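Long-range contacts in dihydroneopterin aldolase (Burkholderia thailandensis, PDB 3V9O), which belongs to the dihydroneopterin aldolase family, has an alpha/beta fold and binds guanine in pockets between neighbouring subunits: residues A[95-100]-A[116-121]; A[32-37]-A[89-94]; A[27-32]-A[50-55]. All blocks are in the same frame, centred on the assembly; numbering follows the deposited sequence.

Interaction 1 (A[95-100]-A[116-121]); sequences ETLCDA and VSTEKP. With GUN (guanine), chain G.
Cys98 of helix 95-100 meets strand 116-120 with two different atoms. Its SG, swung anti to the backbone N (chi1 -170°), reaches along the strand to Val116, ending 3.3 Å from Val116 O and 3.9 Å from Val116 CG1; the thiol thus lies against both a carbonyl and a methyl. Its CB instead faces Thr118, 3.9 Å from Thr118 CG2. Leu97 CD2 also reaches Thr118 CG2 (3.9 Å), the two side chains crossing obliquely, so that this methyl touches two successive helix residues. With chi1 at 61°, Thr118 turns CG2 to the helix and leaves OG1 to Gln94, its hydrogen-bond partner at the start of the same helix. No hydrogen bond joins the two segments directly; the contact is buried and largely apolar, apart from SG against Val116 O.

Glu95 points away from the strand and grips guanine instead. A bend in its chain presents the carboxylate to the base: guanine N1 donates to Glu95 OE1 at 2.8 Å and guanine N2 to Glu95 OE2 at 2.7 Å, a nearly straight two-pronged pair.

The axes of segments 95-100 and 116-120 pass 7.9 Å apart, with 154° between their directions. Strand 113-120 lies between strands 47-58 and 127-137, and helix 94-106 packs on one face of this sheet.

Interaction 2 (A[32-37]-A[89-94]); sequences VYMNIG and GHIHLQ. With GUN (guanine), chain G; SO4 (sulfate ion), chain H.
Ile36 and Ile91 bring the two segments together through both side chain and backbone. The apolar part of the contact has two branches of Ile91: its CD1 meets Met34 CE at 3.8 Å, the side chains crossing at about a right angle, while its CG2 lies 4.2 Å from Ile36 CD1. Met34 CG sits between its backbone N and carbonyl carbon (chi1 63°), and a bend at chi3 carries the terminal methyl to Ile91. Leu97 of the following helix packs on both Met34 and Ile91.

Direct polar contacts across the segments are few and weak. Ile36 CA points its hydrogen almost straight at Ile91 O, a CA-H...O contact of 3.3 Å. Gly37 and His92 are joined twice, by a weak bond from Gly37 N to His92 O and another, also weak, from His92 ND1 to Gly37 O.

A water bridges the segments, donating to Asn35 O at 2.7 Å and accepting from Ile91 N. Beside it a sulfate ion, probably from the crystallisation liquor, takes one bond from Asn35 ND2 and another from His90 N (3.0 Å to sulfate O4), linking the Asn35 side chain to the backbone of His90, both residues being exposed.

Guanine is held at the other end. Gln94 N donates to guanine O6 at 2.8 Å, and Leu93 CD2 lies 3.6 Å from that same oxygen. Leu93 is the N-cap residue of helix 94-106, while Asp67 of the second subunit accepts from His92 N and Leu93 N. A loop and helix start receiving a base carbonyl, with the second subunit alongside, form part of the intersubunit guanine pocket.

Interaction 3 (A[27-32]-A[50-55]); sequences LRNHEV and VINVDL
Asn29 and Asn52 clasp each other across two antiparallel strands. Asn29 N donates to Asn52 OD1 at 2.8 Å, approaching from above the carbonyl plane, while Asn52 ND2 returns a bond to Asn29 OD1 at 3.1 Å. The amide planes stand 82° apart; Asn29 OD1 lies in the plane of the Asn52 amide. Val50 CG1 packs beside the pair, 3.5 Å from Asn29 OD1.

The pair sits at a beta bulge. Leu27 with Val53 and His30 with Ile51 are hydrogen-bonded pairs, but the register slips by one between them, and Asn29 has positive phi (50°). Its N therefore finds a side-chain oxygen where a regular strand would offer a backbone carbonyl. On the helix-covered face, Leu27 CB meets Val53 CB at 4.2 Å and Val32 CG2 meets Ile51 CD1 at 4.1 Å.

Farther out, helix 76-87 packs on His30, Ile51 and Val53. Strand 27-32 continues the sheet into the third subunit: Asn29 ND2 bonds Asp128 of the third subunit, and Arg28 forms a salt bridge with Glu119 of the third subunit. The chemistry implies a split role for Asn29: its backbone N and OD1 serve the strand within the subunit, whereas its ND2 serves the interface.

All three contacts meet on one antiparallel sheet. Interactions 1 and 2 have centres about 9 Å apart and share the guanine pocket; Gln94 OE1 lies 2.9 Å from Thr118 OG1, and Leu97 CD2 3.8 Å from Met34 SD. Val73, Asp74 and Tyr75 of the second subunit complete the guanine site. Interaction 3, centred about 10 Å from interaction 1, is coupled to it by probable backbone bonds, Glu119 O to Val50 N at 2.9 Å and Ser117 N to Asn52 O at 3.0 Å. Interactions 2 and 3 share Val32. Interaction 3 does not line the pocket: the side chain of Leu27 is about 10 Å from a bound guanine.

Interaction 1 (A[95-100]-A[116-121])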
loop_
_atom_site.group_PDB
_atom_site.type_symbol
_atom_site.label_atom_id
_atom_site.label_comp_id
_atom_site.label_asym_id
_atom_site.label_seq_id
_atom_site.Cartn_x
_atom_site.Cartn_y
_atom_site.Cartn_z
ATOM N N GLU A 95 15.005 7.923 -14.649
ATOM C CA GLU A 95 15.714 6.646 -14.559
ATOM C C GLU A 95 17.165 6.852 -14.179
ATOM O O GLU A 95 17.690 6.083 -13.386
ATOM C CB GLU A 95 15.685 5.893 -15.882
ATOM C CG GLU A 95 14.319 5.249 -16.224
ATOM C CD GLU A 95 13.291 6.201 -16.847
ATOM O OE1 GLU A 95 13.424 7.448 -16.840
ATOM O OE2 GLU A 95 12.302 5.669 -17.378
ATOM N N THR A 96 17.798 7.879 -14.723
ATOM C CA THR A 96 19.222 8.116 -14.393
ATOM C C THR A 96 19.396 8.358 -12.895
ATOM O O THR A 96 20.263 7.755 -12.263
ATOM C CB THR A 96 19.730 9.249 -15.200
ATOM O OG1 THR A 96 19.657 8.879 -16.591
ATOM C CG2 THR A 96 21.167 9.581 -14.861
ATOM N N LEU A 97 18.533 9.156 -12.292
ATOM C CA LEU A 97 18.636 9.444 -10.869
ATOM C C LEU A 97 18.233 8.241 -10.060
ATOM O O LEU A 97 18.950 7.893 -9.096
ATOM C CB LEU A 97 17.713 10.638 -10.570
ATOM C CG LEU A 97 17.667 11.022 -9.080
ATOM C CD1 LEU A 97 18.993 11.448 -8.547
ATOM C CD2 LEU A 97 16.591 12.159 -8.838
ATOM N N CYS A 98 17.119 7.609 -10.388
ATOM C CA CYS A 98 16.643 6.492 -9.619
ATOM C C CYS A 98 17.646 5.340 -9.604
ATOM O O CYS A 98 17.902 4.775 -8.529
ATOM C CB CYS A 98 15.302 6.056 -10.231
ATOM S SG CYS A 98 14.395 4.855 -9.228
ATOM N N ASP A 99 18.155 5.004 -10.761
ATOM C CA ASP A 99 19.103 3.904 -10.875
ATOM C C ASP A 99 20.392 4.243 -10.112
ATOM O O ASP A 99 20.995 3.322 -9.487
ATOM C CB ASP A 99 19.462 3.667 -12.334
ATOM C CG ASP A 99 18.310 3.074 -13.183
ATOM O OD1 ASP A 99 17.230 2.717 -12.648
ATOM O OD2 ASP A 99 18.537 2.997 -14.408
ATOM N N ALA A 100 20.845 5.505 -10.133
ATOM C CA ALA A 100 22.064 5.875 -9.440
ATOM C C ALA A 100 21.901 5.773 -7.937
ATOM O O ALA A 100 22.829 5.289 -7.261
ATOM C CB ALA A 100 22.512 7.286 -9.834
ATOM N N VAL A 116 13.786 2.058 -4.658
ATOM C CA VAL A 116 13.894 3.512 -4.820
ATOM C C VAL A 116 12.860 3.956 -5.829
ATOM O O VAL A 116 12.676 3.333 -6.870
ATOM C CB VAL A 116 15.234 3.931 -5.381
ATOM C CG1 VAL A 116 15.304 5.488 -5.470
ATOM C CG2 VAL A 116 16.370 3.382 -4.522
ATOM N N SER A 117 12.111 4.999 -5.474
ATOM C CA SER A 117 11.249 5.685 -6.437
ATOM C C SER A 117 11.636 7.156 -6.473
ATOM O O SER A 117 11.964 7.782 -5.445
ATOM C CB SER A 117 9.738 5.508 -6.169
ATOM O OG SER A 117 9.368 6.132 -4.948
ATOM N N THR A 118 11.550 7.713 -7.663
ATOM C CA THR A 118 11.573 9.171 -7.869
ATOM C C THR A 118 10.276 9.572 -8.530
ATOM O O THR A 118 9.669 8.770 -9.244
ATOM C CB THR A 118 12.780 9.632 -8.761
ATOM O OG1 THR A 118 12.644 9.016 -10.050
ATOM C CG2 THR A 118 14.143 9.141 -8.144
ATOM N N GLU A 119 9.819 10.808 -8.269
ATOM C CA GLU A 119 8.621 11.283 -8.980
ATOM C C GLU A 119 8.693 12.772 -9.067
ATOM O O GLU A 119 9.305 13.477 -8.270
ATOM C CB GLU A 119 7.350 10.773 -8.283
ATOM C CG GLU A 119 7.128 11.421 -6.903
ATOM C CD GLU A 119 6.091 10.740 -6.057
ATOM O OE1 GLU A 119 6.028 9.503 -6.082
ATOM O OE2 GLU A 119 5.427 11.439 -5.252
ATOM N N LYS A 120 7.975 13.276 -10.094
ATOM C CA LYS A 120 7.820 14.705 -10.314
ATOM C C LYS A 120 6.390 15.097 -10.063
ATOM O O LYS A 120 5.485 14.832 -10.901
ATOM C CB LYS A 120 8.153 15.041 -11.776
ATOM C CG LYS A 120 9.600 15.044 -12.050
ATOM C CD LYS A 120 9.792 15.353 -13.596
ATOM C CE LYS A 120 11.136 15.202 -14.036
ATOM N NZ LYS A 120 11.208 15.802 -15.473
ATOM N N PRO A 121 6.129 15.758 -8.936
ATOM C CA PRO A 121 4.744 16.214 -8.669
ATOM C C PRO A 121 4.234 17.203 -9.684
ATOM O O PRO A 121 2.989 17.296 -9.807
ATOM C CB PRO A 121 4.807 16.861 -7.281
ATOM C CG PRO A 121 6.338 17.158 -7.083
ATOM C CD PRO A 121 7.030 16.052 -7.799
HETATM N N9 GUN G . 9.371 11.582 -20.485
HETATM C C8 GUN G . 9.833 12.835 -20.106
HETATM N N7 GUN G . 10.799 12.773 -19.080
HETATM C C5 GUN G . 10.951 11.411 -18.906
HETATM C C6 GUN G . 11.801 10.646 -17.977
HETATM O O6 GUN G . 12.603 11.142 -17.169
HETATM N N1 GUN G . 11.689 9.258 -18.051
HETATM C C2 GUN G . 10.769 8.617 -18.878
HETATM N N2 GUN G . 10.658 7.248 -18.837
HETATM N N3 GUN G . 9.952 9.334 -19.765
HETATM C C4 GUN G . 10.089 10.706 -19.712
#

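Interaction 2 (A[32-37]-A[89-94])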
loop_
_atom_site.group_PDB
_atom_site.type_symbol
_atom_site.label_atom_id
_atom_site.label_comp_id
_atom_site.label_asym_id
_atom_site.label_seq_id
_atom_site.Cartn_x
_atom_site.Cartn_y
_atom_site.Cartn_z
ATOM N N VAL A 32 13.671 17.116 -3.022
ATOM C CA VAL A 32 14.825 17.885 -3.452
ATOM C C VAL A 32 14.398 18.794 -4.589
ATOM O O VAL A 32 13.385 18.557 -5.281
ATOM C CB VAL A 32 15.988 16.973 -3.929
ATOM C CG1 VAL A 32 16.495 16.049 -2.794
ATOM C CG2 VAL A 32 15.630 16.160 -5.172
ATOM N N TYR A 33 15.170 19.850 -4.817
ATOM C CA TYR A 33 14.974 20.717 -5.944
ATOM C C TYR A 33 16.238 20.590 -6.792
ATOM O O TYR A 33 17.361 20.712 -6.265
ATOM C CB TYR A 33 14.761 22.169 -5.508
ATOM C CG TYR A 33 13.424 22.393 -4.809
ATOM C CD1 TYR A 33 13.314 22.204 -3.445
ATOM C CD2 TYR A 33 12.279 22.753 -5.543
ATOM C CE1 TYR A 33 12.086 22.416 -2.799
ATOM C CE2 TYR A 33 11.066 22.962 -4.904
ATOM C CZ TYR A 33 11.003 22.789 -3.539
ATOM O OH TYR A 33 9.767 23.031 -2.902
ATOM N N MET A 34 16.045 20.310 -8.075
ATOM C CA MET A 34 17.214 20.095 -8.920
ATOM C C MET A 34 16.841 20.389 -10.363
ATOM O O MET A 34 15.643 20.461 -10.744
ATOM C CB MET A 34 17.716 18.649 -8.768
ATOM C CG MET A 34 16.646 17.668 -9.254
ATOM S SD MET A 34 17.073 15.929 -9.003
ATOM C CE MET A 34 18.381 15.750 -9.935
ATOM N N ASN A 35 17.862 20.548 -11.212
ATOM C CA ASN A 35 17.620 20.632 -12.637
ATOM C C ASN A 35 17.474 19.206 -13.154
ATOM O O ASN A 35 18.309 18.359 -12.864
ATOM C CB ASN A 35 18.779 21.387 -13.285
ATOM C CG ASN A 35 18.753 22.854 -12.915
ATOM O OD1 ASN A 35 17.733 23.519 -13.066
ATOM N ND2 ASN A 35 19.856 23.342 -12.353
ATOM N N ILE A 36 16.341 18.925 -13.789
ATOM C CA ILE A 36 16.054 17.588 -14.280
ATOM C C ILE A 36 15.047 17.757 -15.392
ATOM O O ILE A 36 14.182 18.646 -15.338
ATOM C CB ILE A 36 15.500 16.689 -13.209
ATOM C CG1 ILE A 36 15.333 15.257 -13.740
ATOM C CG2 ILE A 36 14.172 17.251 -12.601
ATOM C CD1 ILE A 36 15.100 14.261 -12.606
ATOM N N GLY A 37 15.196 17.013 -16.470
ATOM C CA GLY A 37 14.269 17.184 -17.558
ATOM C C GLY A 37 14.918 16.692 -18.799
ATOM O O GLY A 37 16.090 17.055 -19.058
ATOM N N GLY A 89 24.803 16.585 -10.580
ATOM C CA GLY A 89 24.328 17.470 -11.622
ATOM C C GLY A 89 24.146 16.750 -12.953
ATOM O O GLY A 89 24.421 15.549 -13.089
ATOM N N HIS A 90 23.642 17.482 -13.935
ATOM C CA HIS A 90 23.524 16.960 -15.299
ATOM C C HIS A 90 22.609 15.758 -15.502
ATOM O O HIS A 90 22.829 14.947 -16.412
ATOM C CB HIS A 90 24.924 16.663 -15.877
ATOM C CG HIS A 90 25.899 17.791 -15.710
ATOM N ND1 HIS A 90 26.927 17.761 -14.789
ATOM C CD2 HIS A 90 25.985 18.993 -16.328
ATOM C CE1 HIS A 90 27.612 18.891 -14.857
ATOM N NE2 HIS A 90 27.060 19.657 -15.782
ATOM N N ILE A 91 21.568 15.647 -14.679
ATOM C CA ILE A 91 20.571 14.575 -14.788
ATOM C C ILE A 91 19.390 15.058 -15.661
ATOM O O ILE A 91 18.743 16.078 -15.363
ATOM C CB ILE A 91 20.176 14.181 -13.349
ATOM C CG1 ILE A 91 21.434 13.653 -12.633
ATOM C CG2 ILE A 91 19.055 13.136 -13.300
ATOM C CD1 ILE A 91 21.423 13.810 -11.085
ATOM N N HIS A 92 19.112 14.328 -16.748
ATOM C CA HIS A 92 17.940 14.520 -17.609
ATOM C C HIS A 92 16.713 13.603 -17.339
ATOM O O HIS A 92 15.569 14.074 -17.261
ATOM C CB HIS A 92 18.360 14.368 -19.049
ATOM C CG HIS A 92 19.434 15.333 -19.430
ATOM N ND1 HIS A 92 19.162 16.528 -20.057
ATOM C CD2 HIS A 92 20.767 15.322 -19.187
ATOM C CE1 HIS A 92 20.299 17.184 -20.244
ATOM N NE2 HIS A 92 21.286 16.475 -19.724
ATOM N N LEU A 93 16.955 12.306 -17.174
ATOM C CA LEU A 93 15.877 11.338 -16.968
ATOM C C LEU A 93 15.720 10.937 -15.524
ATOM O O LEU A 93 16.710 10.794 -14.774
ATOM C CB LEU A 93 16.204 10.056 -17.767
ATOM C CG LEU A 93 16.385 10.188 -19.247
ATOM C CD1 LEU A 93 16.773 8.831 -19.831
ATOM C CD2 LEU A 93 15.082 10.671 -19.800
ATOM N N GLN A 94 14.485 10.661 -15.102
ATOM C CA GLN A 94 14.238 10.100 -13.777
ATOM C C GLN A 94 14.958 8.763 -13.621
ATOM O O GLN A 94 15.491 8.507 -12.539
ATOM C CB GLN A 94 12.740 9.899 -13.519
ATOM C CG GLN A 94 11.982 11.231 -13.376
ATOM C CD GLN A 94 10.687 11.047 -12.601
ATOM O OE1 GLN A 94 10.655 10.459 -11.532
ATOM N NE2 GLN A 94 9.568 11.562 -13.134
HETATM N N9 GUN G . 9.371 11.582 -20.485
HETATM C C8 GUN G . 9.833 12.835 -20.106
HETATM N N7 GUN G . 10.799 12.773 -19.080
HETATM C C5 GUN G . 10.951 11.411 -18.906
HETATM C C6 GUN G . 11.801 10.646 -17.977
HETATM O O6 GUN G . 12.603 11.142 -17.169
HETATM N N1 GUN G . 11.689 9.258 -18.051
HETATM C C2 GUN G . 10.769 8.617 -18.878
HETATM N N2 GUN G . 10.658 7.248 -18.837
HETATM N N3 GUN G . 9.952 9.334 -19.765
HETATM C C4 GUN G . 10.089 10.706 -19.712
HETATM S S SO4 H . 23.294 21.419 -12.921
HETATM O O1 SO4 H . 23.618 22.531 -13.820
HETATM O O2 SO4 H . 24.520 20.906 -12.306
HETATM O O3 SO4 H . 22.393 21.920 -11.879
HETATM O O4 SO4 H . 22.658 20.325 -13.666
HETATM O O HOH W 1 20.901 17.711 -12.540
#

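Interaction 3 (A[27-32]-A[50-55])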
loop_
_atom_site.group_PDB
_atom_site.type_symbol
_atom_site.label_atom_id
_atom_site.label_comp_id
_atom_site.label_asym_id
_atom_site.label_seq_id
_atom_site.Cartn_x
_atom_site.Cartn_y
_atom_site.Cartn_z
ATOM N N LEU A 27 12.814 5.799 4.072
ATOM C CA LEU A 27 12.809 7.266 3.993
ATOM C C LEU A 27 11.596 7.641 3.160
ATOM O O LEU A 27 11.441 7.229 1.977
ATOM C CB LEU A 27 14.098 7.700 3.257
ATOM C CG LEU A 27 14.328 9.208 3.360
ATOM C CD1 LEU A 27 14.613 9.670 4.780
ATOM C CD2 LEU A 27 15.518 9.565 2.399
ATOM N N ARG A 28 10.648 8.364 3.769
ATOM C CA ARG A 28 9.403 8.715 3.101
ATOM C C ARG A 28 9.407 10.157 2.636
ATOM O O ARG A 28 9.632 11.076 3.442
ATOM C CB ARG A 28 8.165 8.489 4.009
ATOM C CG ARG A 28 6.874 8.713 3.263
ATOM C CD ARG A 28 5.603 8.115 3.871
ATOM N NE ARG A 28 5.264 8.792 5.113
ATOM C CZ ARG A 28 5.406 8.262 6.344
ATOM N NH1 ARG A 28 5.809 7.032 6.524
ATOM N NH2 ARG A 28 5.070 9.013 7.365
ATOM N N ASN A 29 9.120 10.315 1.341
ATOM C CA ASN A 29 8.938 11.657 0.696
ATOM C C ASN A 29 10.083 12.613 1.018
ATOM O O ASN A 29 9.850 13.685 1.638
ATOM C CB ASN A 29 7.591 12.261 1.004
ATOM C CG ASN A 29 6.458 11.403 0.477
ATOM O OD1 ASN A 29 6.608 10.746 -0.591
ATOM N ND2 ASN A 29 5.316 11.419 1.164
ATOM N N HIS A 30 11.300 12.252 0.586
ATOM C CA HIS A 30 12.407 13.169 0.635
ATOM C C HIS A 30 12.302 14.059 -0.590
ATOM O O HIS A 30 12.420 13.601 -1.710
ATOM C CB HIS A 30 13.717 12.364 0.622
ATOM C CG HIS A 30 14.937 13.198 0.548
ATOM N ND1 HIS A 30 15.001 14.477 1.031
ATOM C CD2 HIS A 30 16.186 12.902 0.104
ATOM C CE1 HIS A 30 16.223 14.965 0.851
ATOM N NE2 HIS A 30 16.949 14.033 0.269
ATOM N N GLU A 31 12.099 15.343 -0.380
ATOM C CA GLU A 31 12.026 16.296 -1.496
ATOM C C GLU A 31 13.393 16.950 -1.720
ATOM O O GLU A 31 14.111 17.317 -0.803
ATOM C CB GLU A 31 10.962 17.356 -1.248
ATOM C CG GLU A 31 11.232 18.349 -0.178
ATOM C CD GLU A 31 10.333 19.538 -0.233
ATOM O OE1 GLU A 31 9.291 19.533 -0.938
ATOM O OE2 GLU A 31 10.658 20.527 0.447
ATOM N N VAL A 32 13.671 17.116 -3.022
ATOM C CA VAL A 32 14.825 17.885 -3.452
ATOM C C VAL A 32 14.398 18.794 -4.589
ATOM O O VAL A 32 13.385 18.557 -5.281
ATOM C CB VAL A 32 15.988 16.973 -3.929
ATOM C CG1 VAL A 32 16.495 16.049 -2.794
ATOM C CG2 VAL A 32 15.630 16.160 -5.172
ATOM N N VAL A 50 10.420 14.157 -5.686
ATOM C CA VAL A 50 10.141 13.503 -4.385
ATOM C C VAL A 50 10.645 12.058 -4.481
ATOM O O VAL A 50 10.323 11.318 -5.464
ATOM C CB VAL A 50 8.653 13.562 -4.071
ATOM C CG1 VAL A 50 8.341 12.782 -2.793
ATOM C CG2 VAL A 50 8.186 15.047 -3.929
ATOM N N ILE A 51 11.432 11.666 -3.488
ATOM C CA ILE A 51 12.180 10.386 -3.519
ATOM C C ILE A 51 11.770 9.542 -2.326
ATOM O O ILE A 51 11.657 10.049 -1.206
ATOM C CB ILE A 51 13.675 10.682 -3.485
ATOM C CG1 ILE A 51 14.002 11.473 -4.748
ATOM C CG2 ILE A 51 14.477 9.336 -3.474
ATOM C CD1 ILE A 51 15.296 12.136 -4.766
ATOM N N ASN A 52 11.515 8.258 -2.532
ATOM C CA ASN A 52 11.227 7.331 -1.443
ATOM C C ASN A 52 12.192 6.192 -1.536
ATOM O O ASN A 52 12.532 5.722 -2.627
ATOM C CB ASN A 52 9.772 6.788 -1.561
ATOM C CG ASN A 52 8.790 7.817 -1.125
ATOM O OD1 ASN A 52 8.487 7.889 0.050
ATOM N ND2 ASN A 52 8.337 8.693 -2.040
ATOM N N VAL A 53 12.682 5.730 -0.371
ATOM C CA VAL A 53 13.721 4.666 -0.345
ATOM C C VAL A 53 13.348 3.660 0.741
ATOM O O VAL A 53 12.928 4.021 1.856
ATOM C CB VAL A 53 15.094 5.239 0.037
ATOM C CG1 VAL A 53 16.198 4.135 0.058
ATOM C CG2 VAL A 53 15.501 6.375 -0.967
ATOM N N ASP A 54 13.524 2.380 0.394
ATOM C CA ASP A 54 13.389 1.258 1.358
ATOM C C ASP A 54 14.711 0.496 1.264
ATOM O O ASP A 54 15.182 0.111 0.190
ATOM C CB ASP A 54 12.258 0.303 1.038
ATOM C CG ASP A 54 10.900 0.906 1.147
ATOM O OD1 ASP A 54 10.527 1.441 2.182
ATOM O OD2 ASP A 54 10.145 0.770 0.172
ATOM N N LEU A 55 15.389 0.318 2.403
ATOM C CA LEU A 55 16.612 -0.451 2.450
ATOM C C LEU A 55 16.349 -1.708 3.275
ATOM O O LEU A 55 15.860 -1.607 4.422
ATOM C CB LEU A 55 17.675 0.479 3.084
ATOM C CG LEU A 55 19.122 0.270 2.849
ATOM C CD1 LEU A 55 19.364 0.411 1.329
ATOM C CD2 LEU A 55 19.852 1.400 3.587
#